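Long-range contact in putative methyltransferase (Emericella variicolor, PDB 7DMB), which probably acts as a trans-acting methyltransferase in calbistrin biosynthesis and binds S-adenosyl-L-homocysteine: residues E60-M65 / W140-G145. Residues are numbered along the deposited sequence; the frame is centred on the assembly and turned at random.
Sequences EMIARM and WPVIEG
I143 pushes its CD1 methyl into the surface of the 60-65 turn, where it rests against M61, I62 and M65. This is near-parallel helix-helix packing within the largely helical N-terminal part of the chain, beside the Rossmann-like methyltransferase fold: the axes of the two short segments run 16° apart, 9.4 Å at closest approach. The CD1 methyl of I143 lies 3.8 Å from M65 CB and 4.0 Å from the backbone O of M61, while the sulfur of M61 stays at the margin, its SD 4.3 Å from that same methyl. With CG1 of I143 anti to the carbonyl carbon (chi1 -62°), and chi2 turning CD1 toward the 60-65 helix, CG2 is left to face the M65 chain further out.

M65 runs over that second branch. The bend of M65 at chi2 (74°) brings its SD to 3.9 Å from I143 CG2; beyond it the extended last torsion leaves M65 CE 3.7 Å from I143 O. On the other flank I62 lays its CG1-CD1 arm against CB and CG2 of V142, CD1 of I62 being 3.6 Å from V142 CG2. No hydrogen bond spans the two segments, so this buried interface joins by apolar contact.

Further out, W179 of helix 172-181 touches both I62 and V142, and M61 leans on M130, R133 and V134 of helix 120-134. That helix also takes hold of 140-145 by charge, through a salt bridge from R131 NH2 to E144 OE2. Bound S-adenosyl-L-homocysteine is about 12 Å from the V142 side chain; the backbone O of V142 accepts a weak hydrogen bond from Y319 OH.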
ATOM      1  N   GLU A  60       9.608  11.139   9.637  1.00 16.31           N
ATOM      2  CA  GLU A  60      10.233  11.131  10.959  1.00 16.08           C
ATOM      3  C   GLU A  60       9.234  11.447  12.058  1.00 14.69           C
ATOM      4  O   GLU A  60       9.386  10.963  13.185  1.00 12.81           O
ATOM      5  CB  GLU A  60      11.392  12.124  11.004  1.00 14.63           C
ATOM      6  CG  GLU A  60      12.576  11.689  10.165  1.00 18.31           C
ATOM      7  CD  GLU A  60      13.421  12.845   9.691  1.00 25.32           C
ATOM      8  OE1 GLU A  60      13.268  13.958  10.234  1.00 22.39           O
ATOM      9  OE2 GLU A  60      14.237  12.633   8.767  1.00 31.31           O
ATOM     10  N   MET A  61       8.213  12.256  11.756  1.00 13.58           N
ATOM     11  CA  MET A  61       7.119  12.429  12.705  1.00 14.42           C
ATOM     12  C   MET A  61       6.398  11.105  12.935  1.00 17.47           C
ATOM     13  O   MET A  61       6.077  10.753  14.076  1.00 15.82           O
ATOM     14  CB  MET A  61       6.149  13.487  12.188  1.00 14.57           C
ATOM     15  CG  MET A  61       5.167  13.993  13.220  1.00 25.32           C
ATOM     16  SD  MET A  61       3.718  14.740  12.458  1.00 32.91           S
ATOM     17  CE  MET A  61       4.497  16.100  11.593  1.00 26.24           C
ATOM     18  N   ILE A  62       6.147  10.361  11.847  1.00 18.46           N
ATOM     19  CA  ILE A  62       5.493   9.055  11.929  1.00 12.79           C
ATOM     20  C   ILE A  62       6.353   8.085  12.728  1.00 12.77           C
ATOM     21  O   ILE A  62       5.881   7.416  13.654  1.00 10.40           O
ATOM     22  CB  ILE A  62       5.212   8.513  10.514  1.00 14.25           C
ATOM     23  CG1 ILE A  62       4.029   9.238   9.882  1.00 14.95           C
ATOM     24  CG2 ILE A  62       4.973   6.997  10.529  1.00 13.29           C
ATOM     25  CD1 ILE A  62       3.877   8.947   8.426  1.00 12.88           C
ATOM     26  N   ALA A  63       7.627   7.977  12.359  1.00 12.86           N
ATOM     27  CA  ALA A  63       8.500   7.035  13.032  1.00 12.90           C
ATOM     28  C   ALA A  63       8.548   7.333  14.521  1.00 14.84           C
ATOM     29  O   ALA A  63       8.408   6.430  15.356  1.00 12.93           O
ATOM     30  CB  ALA A  63       9.897   7.095  12.413  1.00 12.01           C
ATOM     31  N   ARG A  64       8.721   8.617  14.860  1.00 13.70           N
ATOM     32  CA  ARG A  64       8.728   9.058  16.248  1.00 16.43           C
ATOM     33  C   ARG A  64       7.486   8.585  16.986  1.00 14.97           C
ATOM     34  O   ARG A  64       7.572   8.116  18.131  1.00 10.80           O
ATOM     35  CB  ARG A  64       8.824  10.585  16.301  1.00 16.35           C
ATOM     36  CG  ARG A  64       8.743  11.164  17.704  1.00 18.17           C
ATOM     37  CD  ARG A  64       8.717  12.689  17.669  1.00 24.25           C
ATOM     38  NE  ARG A  64       8.650  13.266  19.006  1.00 23.96           N
ATOM     39  CZ  ARG A  64       9.701  13.429  19.805  1.00 28.39           C
ATOM     40  NH1 ARG A  64      10.913  13.055  19.412  1.00 25.22           N
ATOM     41  NH2 ARG A  64       9.538  13.969  21.007  1.00 33.89           N
ATOM     42  N   MET A  65       6.328   8.672  16.328  1.00 10.81           N
ATOM     43  CA  MET A  65       5.073   8.347  16.990  1.00 14.17           C
ATOM     44  C   MET A  65       4.935   6.852  17.222  1.00 15.74           C
ATOM     45  O   MET A  65       4.582   6.422  18.328  1.00 11.40           O
ATOM     46  CB  MET A  65       3.885   8.842  16.178  1.00 12.49           C
ATOM     47  CG  MET A  65       2.575   8.469  16.840  1.00 11.16           C
ATOM     48  SD  MET A  65       2.281   9.511  18.289  1.00 13.73           S
ATOM     49  CE  MET A  65       0.766   8.836  18.946  1.00 11.63           C
ATOM     50  N   TRP A 140      -3.312  13.199  10.150  1.00 13.97           N
ATOM     51  CA  TRP A 140      -4.111  12.636  11.236  1.00 12.52           C
ATOM     52  C   TRP A 140      -4.113  11.112  11.274  1.00 14.25           C
ATOM     53  O   TRP A 140      -3.855  10.551  12.349  1.00 14.31           O
ATOM     54  CB  TRP A 140      -5.544  13.179  11.134  1.00 14.27           C
ATOM     55  CG  TRP A 140      -6.448  12.483  12.067  1.00 17.03           C
ATOM     56  CD1 TRP A 140      -6.478  12.618  13.428  1.00 20.89           C
ATOM     57  CD2 TRP A 140      -7.417  11.483  11.741  1.00 15.52           C
ATOM     58  NE1 TRP A 140      -7.431  11.784  13.962  1.00 23.30           N
ATOM     59  CE2 TRP A 140      -8.019  11.075  12.948  1.00 16.27           C
ATOM     60  CE3 TRP A 140      -7.857  10.914  10.541  1.00 21.34           C
ATOM     61  CZ2 TRP A 140      -9.028  10.123  12.991  1.00 19.88           C
ATOM     62  CZ3 TRP A 140      -8.863   9.970  10.585  1.00 18.55           C
ATOM     63  CH2 TRP A 140      -9.431   9.577  11.799  1.00 18.76           C
ATOM     64  N   PRO A 141      -4.393  10.389  10.175  1.00 15.41           N
ATOM     65  CA  PRO A 141      -4.488   8.925  10.273  1.00 15.11           C
ATOM     66  C   PRO A 141      -3.173   8.233  10.565  1.00 14.46           C
ATOM     67  O   PRO A 141      -3.180   7.178  11.211  1.00 11.46           O
ATOM     68  CB  PRO A 141      -5.017   8.509   8.891  1.00 14.58           C
ATOM     69  CG  PRO A 141      -4.535   9.593   7.978  1.00 19.59           C
ATOM     70  CD  PRO A 141      -4.660  10.856   8.799  1.00 15.38           C
ATOM     71  N   VAL A 142      -2.049   8.752  10.066  1.00 10.44           N
ATOM     72  CA  VAL A 142      -0.790   8.058  10.313  1.00 16.40           C
ATOM     73  C   VAL A 142      -0.258   8.292  11.723  1.00 13.57           C
ATOM     74  O   VAL A 142       0.645   7.569  12.146  1.00 13.23           O
ATOM     75  CB  VAL A 142       0.264   8.441   9.254  1.00 18.55           C
ATOM     76  CG1 VAL A 142      -0.182   7.949   7.893  1.00 17.79           C
ATOM     77  CG2 VAL A 142       0.499   9.942   9.212  1.00 19.00           C
ATOM     78  N   ILE A 143      -0.790   9.262  12.464  1.00 12.67           N
ATOM     79  CA  ILE A 143      -0.431   9.462  13.865  1.00 12.85           C
ATOM     80  C   ILE A 143      -1.443   8.811  14.796  1.00 13.57           C
ATOM     81  O   ILE A 143      -1.071   8.191  15.796  1.00 12.93           O
ATOM     82  CB  ILE A 143      -0.292  10.968  14.161  1.00 15.66           C
ATOM     83  CG1 ILE A 143       0.838  11.565  13.319  1.00 19.65           C
ATOM     84  CG2 ILE A 143      -0.055  11.224  15.663  1.00 15.64           C
ATOM     85  CD1 ILE A 143       2.163  10.856  13.486  1.00 16.16           C
ATOM     86  N   GLU A 144      -2.726   8.941  14.451  1.00 15.08           N
ATOM     87  CA  GLU A 144      -3.804   8.373  15.248  1.00 16.31           C
ATOM     88  C   GLU A 144      -3.819   6.865  15.170  1.00 13.90           C
ATOM     89  O   GLU A 144      -4.211   6.202  16.138  1.00 14.82           O
ATOM     90  CB  GLU A 144      -5.163   8.920  14.771  1.00 15.59           C
ATOM     91  CG  GLU A 144      -6.313   8.584  15.690  1.00 17.98           C
ATOM     92  CD  GLU A 144      -6.265   9.390  16.979  1.00 19.70           C
ATOM     93  OE1 GLU A 144      -5.346  10.221  17.135  1.00 20.88           O
ATOM     94  OE2 GLU A 144      -7.155   9.205  17.825  1.00 23.01           O
ATOM     95  N   GLY A 145      -3.429   6.312  14.018  1.00 15.66           N
ATOM     96  CA  GLY A 145      -3.410   4.884  13.804  1.00 10.63           C
ATOM     97  C   GLY A 145      -2.561   4.161  14.831  1.00 11.71           C
ATOM     98  O   GLY A 145      -3.036   3.288  15.563  1.00 10.84           O
TER